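Side-chain contacts in hexokinase (Schistosoma mansoni, PDB 1BDG), which phosphorylates glucose and other hexoses at the expense of ATP, the first step of glycolysis: residues A[222-227]-A[383-388]; A[9-14]-A[305-310]; A[153-158]-A[192-197]. All blocks are in the same frame, centred on the assembly; numbering follows the deposited sequence.

Contact 1: A[222-227]-A[383-388]; sequences TNVAYI and ACILRR. With GLC (alpha-D-glucopyranose), chain B; SO4 (sulfate ion), chain E.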
loop_
_atom_site.group_PDB
_atom_site.type_symbol
_atom_site.label_atom_id
_atom_site.label_comp_id
_atom_site.label_asym_id
_atom_site.label_seq_id
_atom_site.Cartn_x
_atom_site.Cartn_y
_atom_site.Cartn_z
ATOM N N THR A 222 -0.141 -2.412 0.790
ATOM C CA THR A 222 1.067 -2.262 1.576
ATOM C C THR A 222 2.286 -2.648 0.762
ATOM O O THR A 222 2.228 -3.541 -0.102
ATOM C CB THR A 222 1.002 -3.060 2.908
ATOM O OG1 THR A 222 2.143 -2.744 3.708
ATOM C CG2 THR A 222 0.968 -4.559 2.674
ATOM N N ASN A 223 3.372 -1.916 0.991
ATOM C CA ASN A 223 4.637 -2.137 0.305
ATOM C C ASN A 223 5.674 -1.192 0.904
ATOM O O ASN A 223 5.320 -0.149 1.431
ATOM C CB ASN A 223 4.492 -1.877 -1.193
ATOM C CG ASN A 223 5.692 -2.319 -1.976
ATOM O OD1 ASN A 223 6.619 -2.888 -1.422
ATOM N ND2 ASN A 223 5.690 -2.064 -3.267
ATOM N N VAL A 224 6.943 -1.577 0.849
ATOM C CA VAL A 224 8.025 -0.767 1.377
ATOM C C VAL A 224 9.139 -0.727 0.336
ATOM O O VAL A 224 9.239 -1.612 -0.531
ATOM C CB VAL A 224 8.615 -1.369 2.665
ATOM C CG1 VAL A 224 9.644 -2.427 2.347
ATOM C CG2 VAL A 224 9.234 -0.296 3.500
ATOM N N ALA A 225 9.976 0.299 0.427
ATOM C CA ALA A 225 11.097 0.478 -0.466
ATOM C C ALA A 225 12.181 0.964 0.461
ATOM O O ALA A 225 11.883 1.658 1.432
ATOM C CB ALA A 225 10.775 1.523 -1.489
ATOM N N TYR A 226 13.427 0.590 0.202
ATOM C CA TYR A 226 14.525 1.007 1.065
ATOM C C TYR A 226 15.835 1.180 0.280
ATOM O O TYR A 226 15.953 0.693 -0.843
ATOM C CB TYR A 226 14.681 -0.008 2.218
ATOM C CG TYR A 226 15.264 -1.332 1.802
ATOM C CD1 TYR A 226 14.477 -2.304 1.206
ATOM C CD2 TYR A 226 16.630 -1.589 1.945
ATOM C CE1 TYR A 226 15.045 -3.505 0.746
ATOM C CE2 TYR A 226 17.202 -2.771 1.499
ATOM C CZ TYR A 226 16.414 -3.724 0.896
ATOM O OH TYR A 226 16.986 -4.885 0.423
ATOM N N ILE A 227 16.806 1.904 0.836
ATOM C CA ILE A 227 18.080 2.069 0.129
ATOM C C ILE A 227 18.946 0.837 0.384
ATOM O O ILE A 227 19.113 0.429 1.531
ATOM C CB ILE A 227 18.851 3.345 0.535
ATOM C CG1 ILE A 227 17.940 4.576 0.478
ATOM C CG2 ILE A 227 19.965 3.594 -0.483
ATOM C CD1 ILE A 227 18.585 5.860 0.987
ATOM N N ALA A 383 10.603 -3.967 11.016
ATOM C CA ALA A 383 11.678 -4.520 11.825
ATOM C C ALA A 383 12.570 -5.368 10.955
ATOM O O ALA A 383 13.734 -5.554 11.250
ATOM C CB ALA A 383 11.128 -5.340 12.930
ATOM N N CYS A 384 12.014 -5.909 9.885
ATOM C CA CYS A 384 12.789 -6.719 8.966
ATOM C C CYS A 384 13.653 -5.845 8.075
ATOM O O CYS A 384 14.773 -6.221 7.729
ATOM C CB CYS A 384 11.888 -7.563 8.086
ATOM S SG CYS A 384 12.781 -8.105 6.632
ATOM N N ILE A 385 13.111 -4.698 7.672
ATOM C CA ILE A 385 13.823 -3.744 6.824
ATOM C C ILE A 385 14.995 -3.178 7.614
ATOM O O ILE A 385 16.126 -3.141 7.136
ATOM C CB ILE A 385 12.884 -2.606 6.369
ATOM C CG1 ILE A 385 11.937 -3.104 5.275
ATOM C CG2 ILE A 385 13.670 -1.424 5.894
ATOM C CD1 ILE A 385 12.635 -3.654 4.056
ATOM N N LEU A 386 14.721 -2.769 8.844
ATOM C CA LEU A 386 15.742 -2.222 9.734
ATOM C C LEU A 386 16.859 -3.246 9.964
ATOM O O LEU A 386 18.001 -2.875 10.235
ATOM C CB LEU A 386 15.123 -1.821 11.083
ATOM C CG LEU A 386 14.050 -0.743 11.051
ATOM C CD1 LEU A 386 13.784 -0.287 12.457
ATOM C CD2 LEU A 386 14.495 0.421 10.207
ATOM N N ARG A 387 16.507 -4.525 9.902
ATOM C CA ARG A 387 17.482 -5.593 10.079
ATOM C C ARG A 387 18.319 -5.794 8.824
ATOM O O ARG A 387 19.370 -6.415 8.867
ATOM C CB ARG A 387 16.792 -6.899 10.449
ATOM C CG ARG A 387 16.233 -6.891 11.844
ATOM C CD ARG A 387 16.140 -8.286 12.421
ATOM N NE ARG A 387 15.251 -8.312 13.580
ATOM C CZ ARG A 387 14.293 -9.217 13.768
ATOM N NH1 ARG A 387 14.089 -10.191 12.882
ATOM N NH2 ARG A 387 13.544 -9.154 14.859
ATOM N N ARG A 388 17.830 -5.262 7.711
ATOM C CA ARG A 388 18.510 -5.351 6.433
ATOM C C ARG A 388 19.313 -4.077 6.240
ATOM O O ARG A 388 20.538 -4.122 6.184
ATOM C CB ARG A 388 17.485 -5.544 5.316
ATOM C CG ARG A 388 18.040 -5.467 3.927
ATOM C CD ARG A 388 17.230 -6.344 2.984
ATOM N NE ARG A 388 17.708 -7.732 2.963
ATOM C CZ ARG A 388 18.886 -8.139 2.478
ATOM N NH1 ARG A 388 19.750 -7.287 1.958
ATOM N NH2 ARG A 388 19.191 -9.417 2.501
HETATM C C1 GLC B . 0.225 -2.688 -4.020
HETATM C C2 GLC B . 1.119 -2.556 -5.253
HETATM C C3 GLC B . 2.446 -1.950 -4.860
HETATM C C4 GLC B . 2.213 -0.624 -4.157
HETATM C C5 GLC B . 1.317 -0.844 -2.958
HETATM C C6 GLC B . 0.988 0.452 -2.241
HETATM O O1 GLC B . 0.886 -3.481 -3.091
HETATM O O2 GLC B . 1.351 -3.834 -5.843
HETATM O O3 GLC B . 3.251 -1.740 -6.010
HETATM O O4 GLC B . 3.444 -0.073 -3.753
HETATM O O5 GLC B . 0.079 -1.408 -3.393
HETATM O O6 GLC B . -0.117 1.102 -2.833
HETATM S S SO4 E . 21.914 -10.255 2.542
HETATM O O1 SO4 E . 21.096 -10.959 3.496
HETATM O O2 SO4 E . 21.707 -8.845 2.692
HETATM O O3 SO4 E . 23.299 -10.573 2.788
HETATM O O4 SO4 E . 21.552 -10.643 1.203
#
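I385 sends its CD1 methyl toward the strand, where it meets V224 tip to tip, CD1 to CG1 at 3.7 Å. The same methyl lies 3.7 Å from Y226 CD1, approaching the ring obliquely. Y226 has its ring carbon CG placed between the backbone N and the carbonyl carbon (chi1 72°), which carries the phenol across to R388. There the CG methylene of the arginine packs 3.7 Å from Y226 CE2, with ring and guanidinium planes 47° apart. E228 fixes this polar end: its OE1 is hydrogen-bonded to Y226 OH and salt-bridged to R388 NH1. A sulfate, probably from the crystallisation liquor, is hydrogen-bonded to K232 NZ and lies by the guanidinium, where its modelled geometry is doubtful. Before V224, N223 turns toward the sugar and gives its amide ND2 to O4 of glucose at 3.0 Å (153° at the hydrogen). N223 OD1 is hydrogen-bonded to E249 N and T248 OG1, and ND2 also to N247 OD1, which together would hold the amide's rotation. Helix 357-389 covers one face of the sheet here, while A225 and I227 reach helix 197-206: the alpha/beta sandwich of the large domain in the actin-like ATPase fold.

Contact 2: A[9-14]-A[305-310]; sequences FEKVVE and QKILFR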
loop_
_atom_site.group_PDB
_atom_site.type_symbol
_atom_site.label_atom_id
_atom_site.label_comp_id
_atom_site.label_asym_id
_atom_site.label_seq_id
_atom_site.Cartn_x
_atom_site.Cartn_y
_atom_site.Cartn_z
ATOM N N PHE A 9 -20.284 -14.661 23.297
ATOM C CA PHE A 9 -19.045 -13.925 23.141
ATOM C C PHE A 9 -17.837 -14.846 23.265
ATOM O O PHE A 9 -16.895 -14.750 22.473
ATOM C CB PHE A 9 -18.949 -12.811 24.151
ATOM C CG PHE A 9 -17.764 -11.924 23.935
ATOM C CD1 PHE A 9 -17.789 -10.940 22.951
ATOM C CD2 PHE A 9 -16.599 -12.097 24.684
ATOM C CE1 PHE A 9 -16.672 -10.143 22.715
ATOM C CE2 PHE A 9 -15.473 -11.307 24.460
ATOM C CZ PHE A 9 -15.506 -10.329 23.478
ATOM N N GLU A 10 -17.865 -15.766 24.227
ATOM C CA GLU A 10 -16.749 -16.692 24.388
ATOM C C GLU A 10 -16.527 -17.588 23.164
ATOM O O GLU A 10 -15.435 -18.124 22.979
ATOM C CB GLU A 10 -16.887 -17.517 25.665
ATOM C CG GLU A 10 -16.079 -16.932 26.844
ATOM C CD GLU A 10 -16.938 -16.582 28.056
ATOM O OE1 GLU A 10 -17.817 -15.706 27.905
ATOM O OE2 GLU A 10 -16.723 -17.170 29.151
ATOM N N LYS A 11 -17.558 -17.753 22.332
ATOM C CA LYS A 11 -17.430 -18.538 21.102
ATOM C C LYS A 11 -16.618 -17.690 20.118
ATOM O O LYS A 11 -15.658 -18.175 19.485
ATOM C CB LYS A 11 -18.798 -18.818 20.496
ATOM C CG LYS A 11 -19.622 -19.738 21.313
ATOM C CD LYS A 11 -21.022 -19.889 20.766
ATOM C CE LYS A 11 -21.709 -21.073 21.465
ATOM N NZ LYS A 11 -23.185 -21.126 21.228
ATOM N N VAL A 12 -16.998 -16.415 20.003
ATOM C CA VAL A 12 -16.311 -15.493 19.109
ATOM C C VAL A 12 -14.823 -15.444 19.481
ATOM O O VAL A 12 -13.954 -15.376 18.605
ATOM C CB VAL A 12 -16.940 -14.074 19.155
ATOM C CG1 VAL A 12 -16.167 -13.110 18.269
ATOM C CG2 VAL A 12 -18.371 -14.138 18.714
ATOM N N VAL A 13 -14.516 -15.521 20.767
ATOM C CA VAL A 13 -13.120 -15.495 21.155
ATOM C C VAL A 13 -12.364 -16.709 20.612
ATOM O O VAL A 13 -11.317 -16.578 19.982
ATOM C CB VAL A 13 -12.972 -15.415 22.671
ATOM C CG1 VAL A 13 -11.511 -15.673 23.079
ATOM C CG2 VAL A 13 -13.435 -14.039 23.146
ATOM N N GLU A 14 -12.960 -17.880 20.781
ATOM C CA GLU A 14 -12.374 -19.138 20.351
ATOM C C GLU A 14 -12.194 -19.223 18.828
ATOM O O GLU A 14 -11.205 -19.778 18.333
ATOM C CB GLU A 14 -13.248 -20.282 20.879
ATOM C CG GLU A 14 -12.499 -21.569 21.155
ATOM C CD GLU A 14 -11.324 -21.372 22.098
ATOM O OE1 GLU A 14 -11.331 -20.369 22.867
ATOM O OE2 GLU A 14 -10.388 -22.216 22.061
ATOM N N GLN A 305 -23.564 -19.511 11.793
ATOM C CA GLN A 305 -23.413 -20.331 12.985
ATOM C C GLN A 305 -24.413 -19.807 14.027
ATOM O O GLN A 305 -24.292 -20.119 15.202
ATOM C CB GLN A 305 -21.999 -20.221 13.563
ATOM C CG GLN A 305 -20.920 -20.776 12.680
ATOM C CD GLN A 305 -21.140 -22.233 12.336
ATOM O OE1 GLN A 305 -21.119 -23.093 13.208
ATOM N NE2 GLN A 305 -21.330 -22.521 11.049
ATOM N N LYS A 306 -25.331 -18.938 13.616
ATOM C CA LYS A 306 -26.327 -18.378 14.522
ATOM C C LYS A 306 -25.732 -17.573 15.701
ATOM O O LYS A 306 -26.409 -17.327 16.700
ATOM C CB LYS A 306 -27.227 -19.504 15.051
ATOM C CG LYS A 306 -28.416 -19.876 14.157
ATOM C CD LYS A 306 -27.991 -20.374 12.762
ATOM C CE LYS A 306 -29.194 -20.860 11.932
ATOM N NZ LYS A 306 -28.762 -21.359 10.591
ATOM N N ILE A 307 -24.482 -17.137 15.576
ATOM C CA ILE A 307 -23.833 -16.375 16.644
ATOM C C ILE A 307 -24.014 -14.863 16.500
ATOM O O ILE A 307 -23.688 -14.115 17.409
ATOM C CB ILE A 307 -22.333 -16.758 16.777
ATOM C CG1 ILE A 307 -22.194 -18.291 16.846
ATOM C CG2 ILE A 307 -21.738 -16.184 18.060
ATOM C CD1 ILE A 307 -20.761 -18.832 16.955
ATOM N N LEU A 308 -24.566 -14.423 15.376
ATOM C CA LEU A 308 -24.835 -13.006 15.117
ATOM C C LEU A 308 -26.206 -12.827 14.461
ATOM O O LEU A 308 -26.690 -13.694 13.750
ATOM C CB LEU A 308 -23.785 -12.378 14.183
ATOM C CG LEU A 308 -22.597 -11.533 14.667
ATOM C CD1 LEU A 308 -22.142 -10.626 13.536
ATOM C CD2 LEU A 308 -22.968 -10.686 15.851
ATOM N N PHE A 309 -26.815 -11.677 14.700
ATOM C CA PHE A 309 -28.119 -11.322 14.134
ATOM C C PHE A 309 -29.135 -12.478 14.074
ATOM O O PHE A 309 -29.907 -12.589 13.124
ATOM C CB PHE A 309 -27.932 -10.710 12.736
ATOM C CG PHE A 309 -26.785 -9.719 12.642
ATOM C CD1 PHE A 309 -26.482 -8.866 13.699
ATOM C CD2 PHE A 309 -26.015 -9.639 11.477
ATOM C CE1 PHE A 309 -25.434 -7.953 13.598
ATOM C CE2 PHE A 309 -24.966 -8.726 11.373
ATOM C CZ PHE A 309 -24.678 -7.884 12.436
ATOM N N ARG A 310 -29.132 -13.325 15.098
ATOM C CA ARG A 310 -30.041 -14.471 15.169
ATOM C C ARG A 310 -30.044 -15.312 13.904
ATOM O O ARG A 310 -31.032 -15.986 13.608
ATOM C CB ARG A 310 -31.473 -14.018 15.497
ATOM C CG ARG A 310 -31.775 -13.976 16.972
ATOM C CD ARG A 310 -30.812 -13.035 17.655
ATOM N NE ARG A 310 -30.881 -11.698 17.066
ATOM C CZ ARG A 310 -30.023 -10.720 17.334
ATOM N NH1 ARG A 310 -29.021 -10.930 18.175
ATOM N NH2 ARG A 310 -30.170 -9.534 16.757
#
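The helical turn that offers K11 and V12 to I307 is tied by the backbone bond from V13 N to F9 O, 3.0 Å long. No hydrogen bond joins the two segments themselves, so the contact is made by carbon atoms alone. I307 does most of the reaching. Its CG1 lies beside the backbone N (chi1 -50°) and the chain runs on extended, carrying CD1 out toward the lysine while CG2 branches off toward the valine. CD1 comes 4.0 Å from K11 CD and equally close to K11 CB, so the methyl rests against the aliphatic part of a lysine that crosses it obliquely. Stretched out beyond CG, the lysine is exposed and borders the contact with its methylenes. On the buried side, V12 CG2 and I307 CG2 approach to 4.0 Å, the two side chains lying alongside and running in opposite senses.

The backbone in front of I307 is the C-terminal end of helix 288-304, closed by a Schellman motif. K306, with positive phi, is its C-prime residue; I307 N returns to L302 O and K306 N to V303 O. Directly after this reversal the isoleucine is turned toward helix 5-16, where L8 and I15 also touch it, one turn before and one after the K11-V12 pair. V12 is buried and also meets L302 of helix 288-304 and I362 of helix 357-389. On another side of the N-terminal helix, F9 makes a cation-pi contact with R361 and an edge-to-face contact with Y365. The next residue of the loop, L308, packs on I299 of helix 288-304 and on I362, which V12 also touches.

Contact 3: A[153-158]-A[192-197]; sequences THATLV and VAVVND. With GLC (alpha-D-glucopyranose), chain B.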
loop_
_atom_site.group_PDB
_atom_site.type_symbol
_atom_site.label_atom_id
_atom_site.label_comp_id
_atom_site.label_asym_id
_atom_site.label_seq_id
_atom_site.Cartn_x
_atom_site.Cartn_y
_atom_site.Cartn_z
ATOM N N THR A 153 13.179 5.509 -17.063
ATOM C CA THR A 153 12.181 5.750 -18.095
ATOM C C THR A 153 11.416 4.565 -18.661
ATOM O O THR A 153 10.285 4.719 -19.098
ATOM C CB THR A 153 12.772 6.520 -19.281
ATOM O OG1 THR A 153 13.619 5.649 -20.050
ATOM C CG2 THR A 153 13.576 7.713 -18.772
ATOM N N HIS A 154 12.034 3.397 -18.689
ATOM C CA HIS A 154 11.421 2.196 -19.239
ATOM C C HIS A 154 10.974 1.294 -18.097
ATOM O O HIS A 154 11.813 0.639 -17.470
ATOM C CB HIS A 154 12.460 1.459 -20.100
ATOM C CG HIS A 154 11.893 0.356 -20.939
ATOM N ND1 HIS A 154 11.218 -0.720 -20.405
ATOM C CD2 HIS A 154 11.882 0.178 -22.279
ATOM C CE1 HIS A 154 10.809 -1.513 -21.379
ATOM N NE2 HIS A 154 11.199 -0.988 -22.527
ATOM N N ALA A 155 9.668 1.205 -17.860
ATOM C CA ALA A 155 9.147 0.366 -16.786
ATOM C C ALA A 155 8.149 -0.616 -17.360
ATOM O O ALA A 155 7.305 -0.227 -18.165
ATOM C CB ALA A 155 8.491 1.213 -15.743
ATOM N N THR A 156 8.245 -1.883 -16.965
ATOM C CA THR A 156 7.336 -2.907 -17.470
ATOM C C THR A 156 6.443 -3.472 -16.352
ATOM O O THR A 156 6.931 -3.857 -15.294
ATOM C CB THR A 156 8.126 -4.049 -18.196
ATOM O OG1 THR A 156 8.863 -3.500 -19.305
ATOM C CG2 THR A 156 7.181 -5.110 -18.745
ATOM N N LEU A 157 5.132 -3.463 -16.565
ATOM C CA LEU A 157 4.199 -3.987 -15.582
ATOM C C LEU A 157 4.454 -5.483 -15.481
ATOM O O LEU A 157 4.654 -6.147 -16.501
ATOM C CB LEU A 157 2.743 -3.739 -16.014
ATOM C CG LEU A 157 1.649 -4.196 -15.024
ATOM C CD1 LEU A 157 1.711 -3.388 -13.720
ATOM C CD2 LEU A 157 0.268 -4.058 -15.627
ATOM N N VAL A 158 4.542 -5.991 -14.256
ATOM C CA VAL A 158 4.731 -7.415 -14.032
ATOM C C VAL A 158 3.328 -7.990 -13.853
ATOM O O VAL A 158 2.979 -9.015 -14.447
ATOM C CB VAL A 158 5.561 -7.691 -12.783
ATOM C CG1 VAL A 158 5.701 -9.182 -12.574
ATOM C CG2 VAL A 158 6.920 -7.063 -12.920
ATOM N N VAL A 192 9.288 10.832 -19.005
ATOM C CA VAL A 192 8.398 10.165 -18.077
ATOM C C VAL A 192 9.313 9.235 -17.311
ATOM O O VAL A 192 10.072 8.461 -17.905
ATOM C CB VAL A 192 7.302 9.342 -18.791
ATOM C CG1 VAL A 192 6.566 8.474 -17.799
ATOM C CG2 VAL A 192 6.306 10.267 -19.464
ATOM N N ALA A 193 9.367 9.444 -16.006
ATOM C CA ALA A 193 10.171 8.629 -15.134
ATOM C C ALA A 193 9.106 7.811 -14.436
ATOM O O ALA A 193 8.084 8.353 -14.016
ATOM C CB ALA A 193 10.905 9.505 -14.131
ATOM N N VAL A 194 9.283 6.499 -14.414
ATOM C CA VAL A 194 8.320 5.654 -13.755
ATOM C C VAL A 194 8.907 5.348 -12.406
ATOM O O VAL A 194 9.997 4.794 -12.293
ATOM C CB VAL A 194 8.050 4.349 -14.508
ATOM C CG1 VAL A 194 6.890 3.617 -13.853
ATOM C CG2 VAL A 194 7.729 4.658 -15.948
ATOM N N VAL A 195 8.166 5.732 -11.383
ATOM C CA VAL A 195 8.562 5.535 -10.011
ATOM C C VAL A 195 7.383 4.878 -9.301
ATOM O O VAL A 195 6.217 5.114 -9.639
ATOM C CB VAL A 195 8.881 6.906 -9.372
ATOM C CG1 VAL A 195 8.895 6.814 -7.859
ATOM C CG2 VAL A 195 10.209 7.417 -9.888
ATOM N N ASN A 196 7.693 3.974 -8.388
ATOM C CA ASN A 196 6.674 3.301 -7.586
ATOM C C ASN A 196 6.286 4.267 -6.426
ATOM O O ASN A 196 7.051 5.172 -6.074
ATOM C CB ASN A 196 7.268 1.994 -7.061
ATOM C CG ASN A 196 6.269 1.151 -6.327
ATOM O OD1 ASN A 196 6.228 1.141 -5.092
ATOM N ND2 ASN A 196 5.454 0.434 -7.072
ATOM N N ASP A 197 5.116 4.106 -5.831
ATOM C CA ASP A 197 4.755 5.013 -4.751
ATOM C C ASP A 197 5.715 4.961 -3.568
ATOM O O ASP A 197 6.095 6.002 -3.057
ATOM C CB ASP A 197 3.292 4.860 -4.302
ATOM C CG ASP A 197 2.911 3.432 -3.939
ATOM O OD1 ASP A 197 3.783 2.602 -3.632
ATOM O OD2 ASP A 197 1.711 3.128 -3.940
HETATM C C1 GLC B . 0.225 -2.688 -4.020
HETATM C C2 GLC B . 1.119 -2.556 -5.253
HETATM C C3 GLC B . 2.446 -1.950 -4.860
HETATM C C4 GLC B . 2.213 -0.624 -4.157
HETATM C C5 GLC B . 1.317 -0.844 -2.958
HETATM C C6 GLC B . 0.988 0.452 -2.241
HETATM O O1 GLC B . 0.886 -3.481 -3.091
HETATM O O2 GLC B . 1.351 -3.834 -5.843
HETATM O O3 GLC B . 3.251 -1.740 -6.010
HETATM O O4 GLC B . 3.444 -0.073 -3.753
HETATM O O5 GLC B . 0.079 -1.408 -3.393
HETATM O O6 GLC B . -0.117 1.102 -2.833
#
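V194 points its side chain at A155, and each of its carbons finds the same methyl. From V194 CB the distance to A155 CB is 3.4 Å. One branch, CG1, stands 3.5 Å from A155 CB; it is the one anti to the backbone N (chi1 -172°). The other, CG2, beside the backbone N, also lies 3.5 Å from A155 CB and 4.1 Å from T153 O. The alanine methyl therefore sits over the isopropyl group as a whole, not against one tip. Q149 and A175 also touch V194, placing it between the hairpin and helix 174-183.

Toward the start of both segments the backbones draw together. T153 CA lies 3.4 Å from V192 O, a CA-H...O contact with 139° at the hydrogen, and the CB and CG2 atoms of the threonine stay close to the same carbonyl. No conventional hydrogen bond crosses the pair: the 147-150/154-157 hairpin packs on strand 189-195 without being hydrogen-bonded to it through these residues.

At its other end the strand runs straight into the sugar site. N196 ND2 gives a nearly straight bond to O3 of glucose, 3.3 Å and 169°, while its OD1 caps the N-terminus of helix 197-206, so one amide serves both ligand and helix. D197 takes two sugar hydroxyls with its two oxygens, O4 to OD1 at 2.7 Å and O6 to OD2 at 2.9 Å. S144 OG also bonds D197 OD2 and steadies the carboxylate. Strand 189-195 closes the predicted small subdomain, and N196 and D197, at the start of the large one, bind glucose in the cleft between the two, as in the hexokinase family.

Overall arrangement
Contacts 1 and 3 are neighbours, their centres 20 Å apart, and meet at N223 and N196; both reach the bound glucose, contact 1 from the large-domain sheet and contact 3 through N196 and D197, just past the end of an outermost strand of the small-domain sheet. Glucose O4 is held from both, by N223 and D197. Contact 2 is remote, 38 Å from contact 1 and 47 Å from contact 3 between centres. Helix 357-389 bridges the distance: its last turns carry contact 1, while I362 near its start touches V12 of contact 2. Along the chain contact 3 is nested inside the loop closed by contact 2, whose segments alternate with those of contact 1. Contact 2 brings the N-terminal helix against the large domain.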